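Local coordinates for uncharacterized protein (Bacteroides ovatus, PDB 4QEY), which is of unknown function but belongs to the DUF4425 family, classed with PLAT/LH2 and C2-like lipoproteins that probably bind calcium, at residues F32-T37 with C67-E72; H13-E18 with V126-V131; D24-N29 with G80-T85; G90-I95 with E112-G117. All blocks are in the same frame, centred on the assembly; numbering follows the deposited sequence. Where two conformers were deposited one is given.

Interaction 1 of 4, residues F32-T37 with C67-E72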
loop_
_atom_site.group_PDB
_atom_site.type_symbol
_atom_site.label_atom_id
_atom_site.label_comp_id
_atom_site.label_asym_id
_atom_site.label_seq_id
_atom_site.Cartn_x
_atom_site.Cartn_y
_atom_site.Cartn_z
ATOM N N PHE A 32 -5.569 0.489 -3.833
ATOM C CA PHE A 32 -6.049 -0.693 -3.115
ATOM C C PHE A 32 -7.328 -1.208 -3.731
ATOM O O PHE A 32 -8.220 -0.428 -4.115
ATOM C CB PHE A 32 -6.287 -0.407 -1.633
ATOM C CG PHE A 32 -5.130 0.121 -0.826
ATOM C CD1 PHE A 32 -4.873 1.486 -0.764
ATOM C CD2 PHE A 32 -4.377 -0.732 -0.024
ATOM C CE1 PHE A 32 -3.848 1.986 0.043
ATOM C CE2 PHE A 32 -3.365 -0.233 0.804
ATOM C CZ PHE A 32 -3.107 1.128 0.834
ATOM N N GLY A 33 -7.396 -2.524 -3.825
ATOM C CA GLY A 33 -8.536 -3.259 -4.346
ATOM C C GLY A 33 -8.719 -4.513 -3.529
ATOM O O GLY A 33 -7.730 -5.098 -3.077
ATOM N N ALA A 34 -9.973 -4.921 -3.309
ATOM C CA ALA A 34 -10.244 -6.106 -2.524
ATOM C C ALA A 34 -11.485 -6.855 -3.015
ATOM O O ALA A 34 -12.305 -6.328 -3.784
ATOM C CB ALA A 34 -10.418 -5.729 -1.066
ATOM N N ALA A 35 -11.605 -8.102 -2.548
ATOM C CA ALA A 35 -12.711 -8.998 -2.850
ATOM C C ALA A 35 -13.265 -9.630 -1.582
ATOM O O ALA A 35 -12.500 -9.947 -0.667
ATOM C CB ALA A 35 -12.246 -10.085 -3.808
ATOM N N ASN A 36 -14.601 -9.798 -1.526
ATOM C CA ASN A 36 -15.302 -10.479 -0.433
ATOM C C ASN A 36 -15.835 -11.793 -0.952
ATOM O O ASN A 36 -15.802 -12.041 -2.162
ATOM C CB ASN A 36 -16.438 -9.620 0.189
ATOM C CG ASN A 36 -16.029 -8.656 1.293
ATOM O OD1 ASN A 36 -14.911 -8.658 1.791
ATOM N ND2 ASN A 36 -16.938 -7.819 1.739
ATOM N N THR A 37 -16.330 -12.636 -0.045
ATOM C CA THR A 37 -16.934 -13.915 -0.411
ATOM C C THR A 37 -18.272 -13.647 -1.166
ATOM O O THR A 37 -18.698 -14.477 -1.969
ATOM C CB THR A 37 -17.128 -14.804 0.829
ATOM O OG1 THR A 37 -18.009 -14.173 1.766
ATOM C CG2 THR A 37 -15.805 -15.155 1.502
ATOM N N CYS A 67 -5.712 0.395 4.674
ATOM C CA CYS A 67 -6.939 0.023 3.987
ATOM C C CYS A 67 -7.319 -1.406 4.403
ATOM O O CYS A 67 -6.451 -2.270 4.464
ATOM C CB CYS A 67 -6.784 0.162 2.478
ATOM S SG CYS A 67 -8.332 -0.020 1.571
ATOM N N GLN A 68 -8.599 -1.637 4.744
ATOM C CA GLN A 68 -9.083 -2.958 5.167
ATOM C C GLN A 68 -10.502 -3.248 4.663
ATOM O O GLN A 68 -11.243 -2.327 4.329
ATOM C CB GLN A 68 -9.062 -3.083 6.707
ATOM C CG GLN A 68 -10.055 -2.172 7.429
ATOM C CD GLN A 68 -9.821 -2.103 8.898
ATOM O OE1 GLN A 68 -8.782 -1.641 9.354
ATOM N NE2 GLN A 68 -10.830 -2.456 9.667
ATOM N N THR A 69 -10.869 -4.540 4.654
ATOM C CA THR A 69 -12.196 -5.047 4.316
ATOM C C THR A 69 -12.985 -5.346 5.595
ATOM O O THR A 69 -12.494 -5.128 6.704
ATOM C CB THR A 69 -12.110 -6.328 3.442
ATOM O OG1 THR A 69 -11.506 -7.376 4.190
ATOM C CG2 THR A 69 -11.402 -6.131 2.154
ATOM N N GLY A 70 -14.166 -5.926 5.420
ATOM C CA GLY A 70 -14.996 -6.420 6.504
ATOM C C GLY A 70 -14.532 -7.818 6.839
ATOM O O GLY A 70 -13.536 -8.286 6.270
ATOM N N LYS A 71 -15.253 -8.505 7.745
ATOM C CA LYS A 71 -14.921 -9.855 8.220
ATOM C C LYS A 71 -15.010 -10.921 7.102
ATOM O O LYS A 71 -14.445 -12.001 7.275
ATOM C CB LYS A 71 -15.857 -10.254 9.376
ATOM N N GLU A 72 -15.711 -10.636 5.982
ATOM C CA GLU A 72 -15.916 -11.612 4.909
ATOM C C GLU A 72 -14.978 -11.374 3.707
ATOM O O GLU A 72 -15.220 -11.921 2.625
ATOM C CB GLU A 72 -17.382 -11.600 4.440
ATOM C CG GLU A 72 -18.266 -12.602 5.179
ATOM C CD GLU A 72 -18.449 -12.466 6.680
ATOM O OE1 GLU A 72 -18.475 -11.323 7.190
ATOM O OE2 GLU A 72 -18.643 -13.512 7.340
HETATM O O HOH W 1 -15.298 -5.021 3.051
#
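The first torsions of Phe32 and Cys67 set them one over the other: Phe32 carries its ring beside its backbone N (chi1 -57°), while Cys67 turns SG away from its own backbone N (chi1 -171°). CB of Cys67 is laid over one face of the ring, 3.7 Å from the Phe32 ring centroid and displaced toward the CD2 side, a CH-pi contact. Its sulfur lies oblique to the ring, with SG of Cys67 4.5 Å from the same centroid. Replacing Phe32 by an alanine would probably leave the CB and SG of Cys67 without their aromatic surface and open a gap between the two strands. Two residues on, methyl meets methyl, CB of Ala34 lying 3.4 Å from CG2 of Thr69. The other branch of Thr69, OG1, bonds to Gly70 O at 3.0 Å, on a lone pair of that carbonyl, and is also bonded to His13 N. At the Thr37 end of the contact the backbones join directly, through Thr37 N to Glu72 O at 3.0 Å, and a water held by Gly70 N at 2.8 Å reaches the amide ND2 of Asn36 weakly. The two segments run almost the same way but belong to facing sheets: strand 26-36 in one, strand 64-68 in the other. Met76 and Cys78 of strand 73-84, Leu43 of strand 43-44, and Ile15 and Val17 of strand 13-21 pack around them.

Interaction 2 of 4, residues H13-E18 with V126-V131. With EDO (1,2-ethanediol), chain N; EDO (1,2-ethanediol), chain O.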
loop_
_atom_site.group_PDB
_atom_site.type_symbol
_atom_site.label_atom_id
_atom_site.label_comp_id
_atom_site.label_asym_id
_atom_site.label_seq_id
_atom_site.Cartn_x
_atom_site.Cartn_y
_atom_site.Cartn_z
ATOM N N HIS A 13 -9.000 -8.531 5.690
ATOM C CA HIS A 13 -7.823 -8.315 4.849
ATOM C C HIS A 13 -7.441 -6.851 4.952
ATOM O O HIS A 13 -8.303 -5.990 4.770
ATOM C CB HIS A 13 -8.087 -8.750 3.403
ATOM C CG HIS A 13 -8.157 -10.232 3.231
ATOM N ND1 HIS A 13 -7.188 -10.915 2.535
ATOM C CD2 HIS A 13 -9.048 -11.120 3.720
ATOM C CE1 HIS A 13 -7.538 -12.189 2.577
ATOM N NE2 HIS A 13 -8.652 -12.359 3.278
ATOM N N LYS A 14 -6.176 -6.575 5.328
ATOM C CA LYS A 14 -5.664 -5.229 5.566
ATOM C C LYS A 14 -4.256 -5.083 5.022
ATOM O O LYS A 14 -3.453 -5.999 5.143
ATOM C CB LYS A 14 -5.687 -4.948 7.084
ATOM C CG LYS A 14 -5.184 -3.581 7.562
ATOM C CD LYS A 14 -5.250 -3.547 9.070
ATOM C CE LYS A 14 -4.792 -2.266 9.703
ATOM N NZ LYS A 14 -4.885 -2.360 11.187
ATOM N N ILE A 15 -3.961 -3.934 4.407
ATOM C CA ILE A 15 -2.635 -3.611 3.898
ATOM C C ILE A 15 -2.279 -2.216 4.424
ATOM O O ILE A 15 -3.048 -1.266 4.260
ATOM C CB ILE A 15 -2.478 -3.728 2.352
ATOM C CG1 ILE A 15 -2.728 -5.185 1.868
ATOM C CG2 ILE A 15 -1.079 -3.255 1.927
ATOM C CD1 ILE A 15 -2.656 -5.443 0.364
ATOM N N VAL A 16 -1.121 -2.119 5.095
ATOM C CA VAL A 16 -0.590 -0.870 5.624
ATOM C C VAL A 16 0.654 -0.502 4.806
ATOM O O VAL A 16 1.556 -1.330 4.613
ATOM C CB VAL A 16 -0.289 -0.956 7.145
ATOM C CG1 VAL A 16 0.239 0.380 7.687
ATOM C CG2 VAL A 16 -1.521 -1.393 7.926
ATOM N N VAL A 17 0.672 0.737 4.293
ATOM C CA VAL A 17 1.785 1.311 3.547
ATOM C C VAL A 17 2.390 2.398 4.437
ATOM O O VAL A 17 1.665 3.238 4.978
ATOM C CB VAL A 17 1.370 1.831 2.133
ATOM C CG1 VAL A 17 2.569 2.397 1.371
ATOM C CG2 VAL A 17 0.699 0.724 1.317
ATOM N N GLU A 18 3.711 2.328 4.647
ATOM C CA GLU A 18 4.464 3.300 5.436
ATOM C C GLU A 18 5.623 3.848 4.620
ATOM O O GLU A 18 6.259 3.100 3.871
ATOM C CB GLU A 18 4.978 2.701 6.744
ATOM C CG GLU A 18 3.917 2.481 7.801
ATOM C CD GLU A 18 4.413 2.049 9.171
ATOM O OE1 GLU A 18 5.604 1.691 9.304
ATOM O OE2 GLU A 18 3.593 2.053 10.116
ATOM N N VAL A 126 1.749 -5.750 -3.840
ATOM C CA VAL A 126 1.705 -6.679 -2.696
ATOM C C VAL A 126 0.254 -7.077 -2.435
ATOM O O VAL A 126 -0.637 -6.229 -2.454
ATOM C CB VAL A 126 2.366 -6.064 -1.422
ATOM C CG1 VAL A 126 2.388 -7.056 -0.256
ATOM C CG2 VAL A 126 3.781 -5.565 -1.715
ATOM N N SER A 127 0.025 -8.355 -2.179
ATOM C CA SER A 127 -1.302 -8.886 -1.912
ATOM C C SER A 127 -1.296 -9.701 -0.613
ATOM O O SER A 127 -0.225 -10.133 -0.165
ATOM C CB SER A 127 -1.764 -9.738 -3.092
ATOM O OG SER A 127 -3.076 -10.238 -2.900
ATOM N N THR A 128 -2.490 -9.899 -0.003
ATOM C CA THR A 128 -2.651 -10.701 1.219
ATOM C C THR A 128 -2.658 -12.195 0.895
ATOM O O THR A 128 -2.410 -12.994 1.787
ATOM C CB THR A 128 -3.944 -10.327 1.965
ATOM O OG1 THR A 128 -5.051 -10.452 1.069
ATOM C CG2 THR A 128 -3.914 -8.922 2.562
ATOM N N THR A 129 -2.943 -12.572 -0.375
ATOM C CA THR A 129 -3.073 -13.970 -0.820
ATOM C C THR A 129 -1.964 -14.415 -1.822
ATOM O O THR A 129 -2.147 -15.418 -2.529
ATOM C CB THR A 129 -4.448 -14.166 -1.480
ATOM O OG1 THR A 129 -4.555 -13.293 -2.597
ATOM C CG2 THR A 129 -5.603 -13.936 -0.517
ATOM N N SER A 130 -0.819 -13.704 -1.858
ATOM C CA SER A 130 0.325 -14.060 -2.709
ATOM C C SER A 130 0.902 -15.395 -2.253
ATOM O O SER A 130 1.147 -15.563 -1.058
ATOM C CB SER A 130 1.393 -12.976 -2.659
ATOM O OG SER A 130 0.845 -11.680 -2.797
ATOM N N VAL A 131 1.087 -16.345 -3.177
ATOM C CA VAL A 131 1.588 -17.682 -2.867
ATOM C C VAL A 131 3.127 -17.651 -2.870
ATOM O O VAL A 131 3.736 -17.089 -3.784
ATOM C CB VAL A 131 1.009 -18.722 -3.861
ATOM C CG1 VAL A 131 1.417 -20.143 -3.486
ATOM C CG2 VAL A 131 -0.509 -18.618 -3.908
HETATM C C1 EDO N . 9.635 2.060 6.855
HETATM O O1 EDO N . 9.329 3.059 5.902
HETATM C C2 EDO N . 8.493 2.046 7.901
HETATM O O2 EDO N . 8.311 3.323 8.538
HETATM C C1 EDO O . -1.805 -4.205 13.395
HETATM O O1 EDO O . -1.609 -3.076 12.551
HETATM C C2 EDO O . -2.471 -5.301 12.564
HETATM O O2 EDO O . -3.676 -4.768 12.015
#
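OG1 of Thr128 is gripped from two quarters, by ND1 of His13 at 2.6 Å and by the backbone N of Met76. The hydroxyl lies in the plane of the imidazole, at its edge, and either atom of the His13-Thr128 pair could be the donor. Thr128 reaches this position by holding OG1 between its backbone N and carbonyl carbon (chi1 55°), which puts the methyl CG2 beside the backbone N, 4.0 Å from CG1 of Ile15. CD1 of Ile15 lies 3.6 Å from the carbonyl oxygen Val126 O. Beside the ring, CG2 of Thr129 comes to 4.0 Å from CE1 of His13. Strand 13-21 and strand 121-127 belong to different sheets, so these side chains, two of them from the loop just after strand 121-127, bridge the two sheets. Met76 is also engaged through its carbonyl, which bonds to Ser127 OG. NE2 of His13 bonds to Thr9 O, so both ring nitrogens have partners and the imidazole is fixed in rotation about its CB-CG bond. The chemistry implies a mixed seal between the sheets: a polar chain from Thr9 through His13 and Thr128 to Met76, with aliphatic contacts next to it.

Interaction 3 of 4, residues D24-N29 with G80-T85. With EDO (1,2-ethanediol), chain M.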
loop_
_atom_site.group_PDB
_atom_site.type_symbol
_atom_site.label_atom_id
_atom_site.label_comp_id
_atom_site.label_asym_id
_atom_site.label_seq_id
_atom_site.Cartn_x
_atom_site.Cartn_y
_atom_site.Cartn_z
ATOM N N ASP A 24 9.607 14.398 0.799
ATOM C CA ASP A 24 9.288 15.580 -0.005
ATOM C C ASP A 24 9.884 15.504 -1.429
ATOM O O ASP A 24 9.428 16.232 -2.323
ATOM C CB ASP A 24 9.804 16.845 0.700
ATOM C CG ASP A 24 9.108 17.158 2.019
ATOM O OD1 ASP A 24 8.021 16.578 2.278
ATOM O OD2 ASP A 24 9.621 18.022 2.772
ATOM N N ASP A 25 10.878 14.615 -1.639
ATOM C CA ASP A 25 11.581 14.478 -2.917
ATOM C C ASP A 25 11.043 13.319 -3.788
ATOM O O ASP A 25 11.631 12.992 -4.812
ATOM C CB ASP A 25 13.074 14.255 -2.638
ATOM C CG ASP A 25 13.723 15.444 -1.973
ATOM O OD1 ASP A 25 13.562 16.567 -2.485
ATOM O OD2 ASP A 25 14.390 15.250 -0.946
ATOM N N PHE A 26 9.905 12.757 -3.417
ATOM C CA PHE A 26 9.246 11.674 -4.132
ATOM C C PHE A 26 7.760 11.924 -4.188
ATOM O O PHE A 26 7.254 12.760 -3.440
ATOM C CB PHE A 26 9.530 10.317 -3.435
ATOM C CG PHE A 26 10.981 9.889 -3.390
ATOM C CD1 PHE A 26 11.811 10.290 -2.347
ATOM C CD2 PHE A 26 11.513 9.069 -4.383
ATOM C CE1 PHE A 26 13.147 9.894 -2.305
ATOM C CE2 PHE A 26 12.862 8.690 -4.353
ATOM C CZ PHE A 26 13.662 9.098 -3.312
ATOM N N ASP A 27 7.075 11.211 -5.093
ATOM C CA ASP A 27 5.623 11.081 -5.226
ATOM C C ASP A 27 5.275 9.611 -5.018
ATOM O O ASP A 27 5.785 8.776 -5.746
ATOM C CB ASP A 27 5.080 11.611 -6.562
ATOM C CG ASP A 27 5.077 13.107 -6.761
ATOM O OD1 ASP A 27 5.127 13.847 -5.753
ATOM O OD2 ASP A 27 4.953 13.541 -7.917
ATOM N N LEU A 28 4.496 9.289 -3.987
ATOM C CA LEU A 28 4.015 7.941 -3.689
ATOM C C LEU A 28 2.546 7.877 -4.066
ATOM O O LEU A 28 1.735 8.658 -3.537
ATOM C CB LEU A 28 4.240 7.545 -2.204
ATOM C CG LEU A 28 3.663 6.209 -1.746
ATOM C CD1 LEU A 28 4.332 5.024 -2.477
ATOM C CD2 LEU A 28 3.804 6.049 -0.269
ATOM N N ASN A 29 2.218 6.988 -5.022
ATOM C CA ASN A 29 0.861 6.770 -5.514
ATOM C C ASN A 29 0.498 5.349 -5.218
ATOM O O ASN A 29 1.258 4.446 -5.577
ATOM C CB ASN A 29 0.756 7.097 -7.009
ATOM C CG ASN A 29 1.330 8.446 -7.346
ATOM O OD1 ASN A 29 0.775 9.489 -6.984
ATOM N ND2 ASN A 29 2.510 8.444 -7.976
ATOM N N GLY A 80 1.499 0.131 -6.098
ATOM C CA GLY A 80 2.059 1.459 -5.911
ATOM C C GLY A 80 3.116 1.871 -6.918
ATOM O O GLY A 80 3.703 1.039 -7.619
ATOM N N SER A 81 3.359 3.181 -6.988
ATOM C CA SER A 81 4.406 3.759 -7.806
ATOM C C SER A 81 5.121 4.820 -6.993
ATOM O O SER A 81 4.527 5.505 -6.162
ATOM C CB SER A 81 3.883 4.317 -9.137
ATOM O OG SER A 81 3.075 5.477 -9.012
ATOM N N VAL A 82 6.426 4.883 -7.190
ATOM C CA VAL A 82 7.352 5.839 -6.577
ATOM C C VAL A 82 8.051 6.586 -7.724
ATOM O O VAL A 82 8.660 5.951 -8.584
ATOM C CB VAL A 82 8.351 5.142 -5.613
ATOM C CG1 VAL A 82 9.387 6.128 -5.085
ATOM C CG2 VAL A 82 7.626 4.457 -4.462
ATOM N N ILE A 83 7.873 7.909 -7.781
ATOM C CA ILE A 83 8.476 8.792 -8.784
ATOM C C ILE A 83 9.199 9.885 -8.023
ATOM O O ILE A 83 8.617 10.436 -7.095
ATOM C CB ILE A 83 7.443 9.366 -9.829
ATOM C CG1 ILE A 83 6.611 8.273 -10.549
ATOM C CG2 ILE A 83 8.121 10.251 -10.876
ATOM C CD1 ILE A 83 5.356 7.893 -9.870
ATOM N N SER A 84 10.471 10.120 -8.354
ATOM C CA SER A 84 11.339 11.142 -7.775
ATOM C C SER A 84 11.098 12.479 -8.440
ATOM O O SER A 84 10.996 12.549 -9.680
ATOM C CB SER A 84 12.800 10.747 -7.925
ATOM O OG SER A 84 13.160 10.720 -9.300
ATOM N N THR A 85 11.063 13.550 -7.611
ATOM C CA THR A 85 10.797 14.931 -8.042
ATOM C C THR A 85 12.032 15.851 -7.765
ATOM O O THR A 85 11.883 17.071 -7.674
ATOM C CB THR A 85 9.539 15.437 -7.325
ATOM O OG1 THR A 85 9.739 15.351 -5.920
ATOM C CG2 THR A 85 8.304 14.651 -7.688
HETATM C C1 EDO M . 5.277 14.998 -1.254
HETATM O O1 EDO M . 6.476 14.830 -2.008
HETATM C C2 EDO M . 4.049 15.300 -2.176
HETATM O O2 EDO M . 3.836 14.223 -3.085
HETATM O O HOH W 2 11.281 17.408 -5.002
#
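An antiparallel beta ladder joins strand 26-36 to strand 73-84 in the sheet that also holds strands 55-57 and 121-127; it pairs Phe26 with Ser84, Asp27 with Ile83, Leu28 with Val82 and Asn29 with Ser81. Asp27-Ile83 and Asn29-Ser81 are the hydrogen-bonded pairs, each closed by two backbone bonds, for example Ile83 N to Asp27 O at 3.0 Å and Ser81 N to Asn29 O at 2.8 Å. The non-hydrogen-bonded pairs turn inward to the sandwich core. There Val82 divides its branches between two neighbours: CG1 lies 3.7 Å from CD2 of Phe26, approaching the ring obliquely, and CG2 lies 3.9 Å from CD1 of Leu28. Both strands thus present apolar groups to the facing sheet, where Leu93 and Ile95 of strand 92-101 meet Phe26, Leu28 and Val82. Asp27, Asn29, Ser81 and Ile83 occupy the other face. OD1 of Asn29 is taken by Lys59 N, which leaves the amide nitrogen to reach across the ladder. Holding CG beside its own backbone N (chi1 -50°), Asn29 brings ND2 over to Ser81 OG at 3.2 Å, the hydroxyl oxygen lying close to the amide plane; the same ND2 comes 3.5 Å from CD1 of Ile83. On the carboxylate of Asp27, OD1 accepts a bond of 3.0 Å from hydroxyl O2 of a bound ethanediol, probably a crystallisation solute.

Interaction 4 of 4, residues G90-I95 with E112-G117. With EDO (1,2-ethanediol), chain N.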
loop_
_atom_site.group_PDB
_atom_site.type_symbol
_atom_site.label_atom_id
_atom_site.label_comp_id
_atom_site.label_asym_id
_atom_site.label_seq_id
_atom_site.Cartn_x
_atom_site.Cartn_y
_atom_site.Cartn_z
ATOM N N GLY A 90 21.118 10.855 -4.330
ATOM C CA GLY A 90 21.253 10.419 -2.947
ATOM C C GLY A 90 20.063 10.636 -2.034
ATOM O O GLY A 90 20.176 10.374 -0.835
ATOM N N LYS A 91 18.925 11.130 -2.571
ATOM C CA LYS A 91 17.690 11.295 -1.804
ATOM C C LYS A 91 17.073 9.910 -1.630
ATOM O O LYS A 91 16.972 9.165 -2.600
ATOM C CB LYS A 91 16.730 12.291 -2.476
ATOM C CG LYS A 91 17.287 13.714 -2.628
ATOM C CD LYS A 91 17.520 14.412 -1.294
ATOM C CE LYS A 91 17.802 15.880 -1.459
ATOM N NZ LYS A 91 17.867 16.567 -0.141
ATOM N N LYS A 92 16.740 9.530 -0.395
ATOM C CA LYS A 92 16.246 8.192 -0.102
ATOM C C LYS A 92 14.812 8.177 0.391
ATOM O O LYS A 92 14.392 9.038 1.170
ATOM C CB LYS A 92 17.122 7.492 0.970
ATOM C CG LYS A 92 18.604 7.337 0.622
ATOM C CD LYS A 92 19.367 6.561 1.688
ATOM C CE LYS A 92 20.821 6.365 1.306
ATOM N NZ LYS A 92 21.548 5.494 2.263
ATOM N N LEU A 93 14.077 7.144 -0.045
ATOM C CA LEU A 93 12.727 6.855 0.401
ATOM C C LEU A 93 12.667 5.418 0.824
ATOM O O LEU A 93 13.074 4.536 0.075
ATOM C CB LEU A 93 11.632 7.155 -0.639
ATOM C CG LEU A 93 10.191 7.124 -0.071
ATOM C CD1 LEU A 93 9.905 8.366 0.743
ATOM C CD2 LEU A 93 9.171 7.020 -1.159
ATOM N N LYS A 94 12.164 5.186 2.031
ATOM C CA LYS A 94 11.952 3.860 2.597
ATOM C C LYS A 94 10.473 3.573 2.570
ATOM O O LYS A 94 9.679 4.395 3.040
ATOM C CB LYS A 94 12.520 3.752 4.027
ATOM C CG LYS A 94 13.829 3.050 4.199
ATOM C CD LYS A 94 14.037 2.832 5.688
ATOM C CE LYS A 94 15.413 2.310 6.014
ATOM N NZ LYS A 94 15.642 2.259 7.484
ATOM N N ILE A 95 10.092 2.433 1.988
ATOM C CA ILE A 95 8.700 1.988 1.880
ATOM C C ILE A 95 8.538 0.633 2.525
ATOM O O ILE A 95 9.339 -0.264 2.267
ATOM C CB ILE A 95 8.264 1.942 0.375
ATOM C CG1 ILE A 95 8.231 3.348 -0.283
ATOM C CG2 ILE A 95 6.941 1.194 0.144
ATOM C CD1 ILE A 95 7.167 4.328 0.261
ATOM N N GLU A 112 13.750 0.331 -0.527
ATOM C CA GLU A 112 14.487 1.577 -0.332
ATOM C C GLU A 112 14.876 2.115 -1.707
ATOM O O GLU A 112 15.492 1.396 -2.492
ATOM C CB GLU A 112 15.703 1.403 0.587
ATOM C CG GLU A 112 16.350 2.729 0.969
ATOM C CD GLU A 112 17.607 2.672 1.814
ATOM O OE1 GLU A 112 18.441 1.762 1.599
ATOM O OE2 GLU A 112 17.795 3.595 2.638
ATOM N N TYR A 113 14.460 3.354 -2.014
ATOM C CA TYR A 113 14.694 4.021 -3.291
ATOM C C TYR A 113 15.695 5.143 -3.111
ATOM O O TYR A 113 15.577 5.912 -2.169
ATOM C CB TYR A 113 13.359 4.555 -3.858
ATOM C CG TYR A 113 12.310 3.471 -3.977
ATOM C CD1 TYR A 113 12.355 2.544 -5.010
ATOM C CD2 TYR A 113 11.302 3.340 -3.028
ATOM C CE1 TYR A 113 11.421 1.520 -5.106
ATOM C CE2 TYR A 113 10.353 2.319 -3.118
ATOM C CZ TYR A 113 10.401 1.424 -4.180
ATOM O OH TYR A 113 9.495 0.393 -4.307
ATOM N N ILE A 114 16.693 5.225 -3.992
ATOM C CA ILE A 114 17.739 6.258 -3.949
ATOM C C ILE A 114 17.840 6.921 -5.329
ATOM O O ILE A 114 17.980 6.227 -6.346
ATOM C CB ILE A 114 19.115 5.671 -3.490
ATOM C CG1 ILE A 114 18.962 4.792 -2.205
ATOM C CG2 ILE A 114 20.164 6.801 -3.299
ATOM C CD1 ILE A 114 20.149 3.911 -1.832
ATOM N N THR A 115 17.767 8.265 -5.357
ATOM C CA THR A 115 17.849 9.053 -6.592
ATOM C C THR A 115 19.298 9.061 -7.136
ATOM O O THR A 115 20.259 8.983 -6.357
ATOM C CB THR A 115 17.342 10.477 -6.367
ATOM O OG1 THR A 115 18.163 11.143 -5.409
ATOM C CG2 THR A 115 15.901 10.519 -5.946
ATOM N N LYS A 116 19.431 9.164 -8.475
ATOM C CA LYS A 116 20.710 9.157 -9.191
ATOM C C LYS A 116 20.957 10.481 -9.957
ATOM O O LYS A 116 22.025 10.660 -10.561
ATOM C CB LYS A 116 20.749 7.974 -10.190
ATOM C CG LYS A 116 20.724 6.591 -9.579
ATOM N N GLY A 117 19.984 11.383 -9.919
ATOM C CA GLY A 117 20.032 12.665 -10.617
ATOM C C GLY A 117 18.948 12.768 -11.675
ATOM O O GLY A 117 18.436 13.852 -11.973
HETATM C C1 EDO N . 9.635 2.060 6.855
HETATM O O1 EDO N . 9.329 3.059 5.902
HETATM C C2 EDO N . 8.493 2.046 7.901
HETATM O O2 EDO N . 8.311 3.323 8.538
HETATM O O HOH W 3 20.241 3.679 3.714
#
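Backbone bonds carry the frame, joining Leu93 with Tyr113 in both directions, at 2.9 Å for Leu93 N to Tyr113 O and 2.8 Å for Tyr113 N to Leu93 O. Further along, Thr115 N bonds to Lys91 O, and Gly90 N bonds to Thr115 O. One side chain joins this network: OG1 of Thr115 takes the backbone N-H of Lys91 at 2.9 Å and is bonded to Gln88 O as well, its place between the backbone N and carbonyl carbon (chi1 63°) turning it toward the loop. A valine in place of Thr115 would probably leave the Lys91 N-H and the Gln88 carbonyl without this shared mate and let the turn before strand 92-101 shift. Charged groups sit on the exposed face. NZ of Lys92 and OE2 of Glu112 are 4.2 Å apart, beyond a salt bridge, but a water bonds to both at 2.7 Å. On that face too, Lys92 and Ile114 run side by side, CG of Lys92 lying 3.8 Å from CG1 of Ile114. The apolar contacts of the other face point into the sandwich. CG1 of Ile95 meets the edge of the Tyr113 ring in its plane, 3.7 Å from CE2, while Phe124 of the facing sheet touches both residues and Phe26 lies on Leu93. The two strands, 92-101 and 104-114, form a beta hairpin at the edge of the beta sandwich, with an outer face that is mainly charged but includes Ile114 and an apolar inner face turned to the core.

Interactions 1 and 2 bridge the two four-stranded sheets of the sandwich, whereas interactions 3 and 4 are ladders within one sheet each. The bridges are neighbours, their centres about 11 Å apart, joined by backbone bonds between strands 13-21 and 64-68. The ladders, about 10 Å apart between centres, face each other at the far end, where Phe26 packs on Lys91 and Leu93. Centre to centre, interaction 1 is about 26 Å from interaction 3, with which it shares strand 26-36, and about 32 Å from interaction 4. Along the chain, interaction 2 spans the other three; interaction 1 falls within interaction 3, and interaction 4 follows. Closure of the sandwich therefore unites residues near both chain ends.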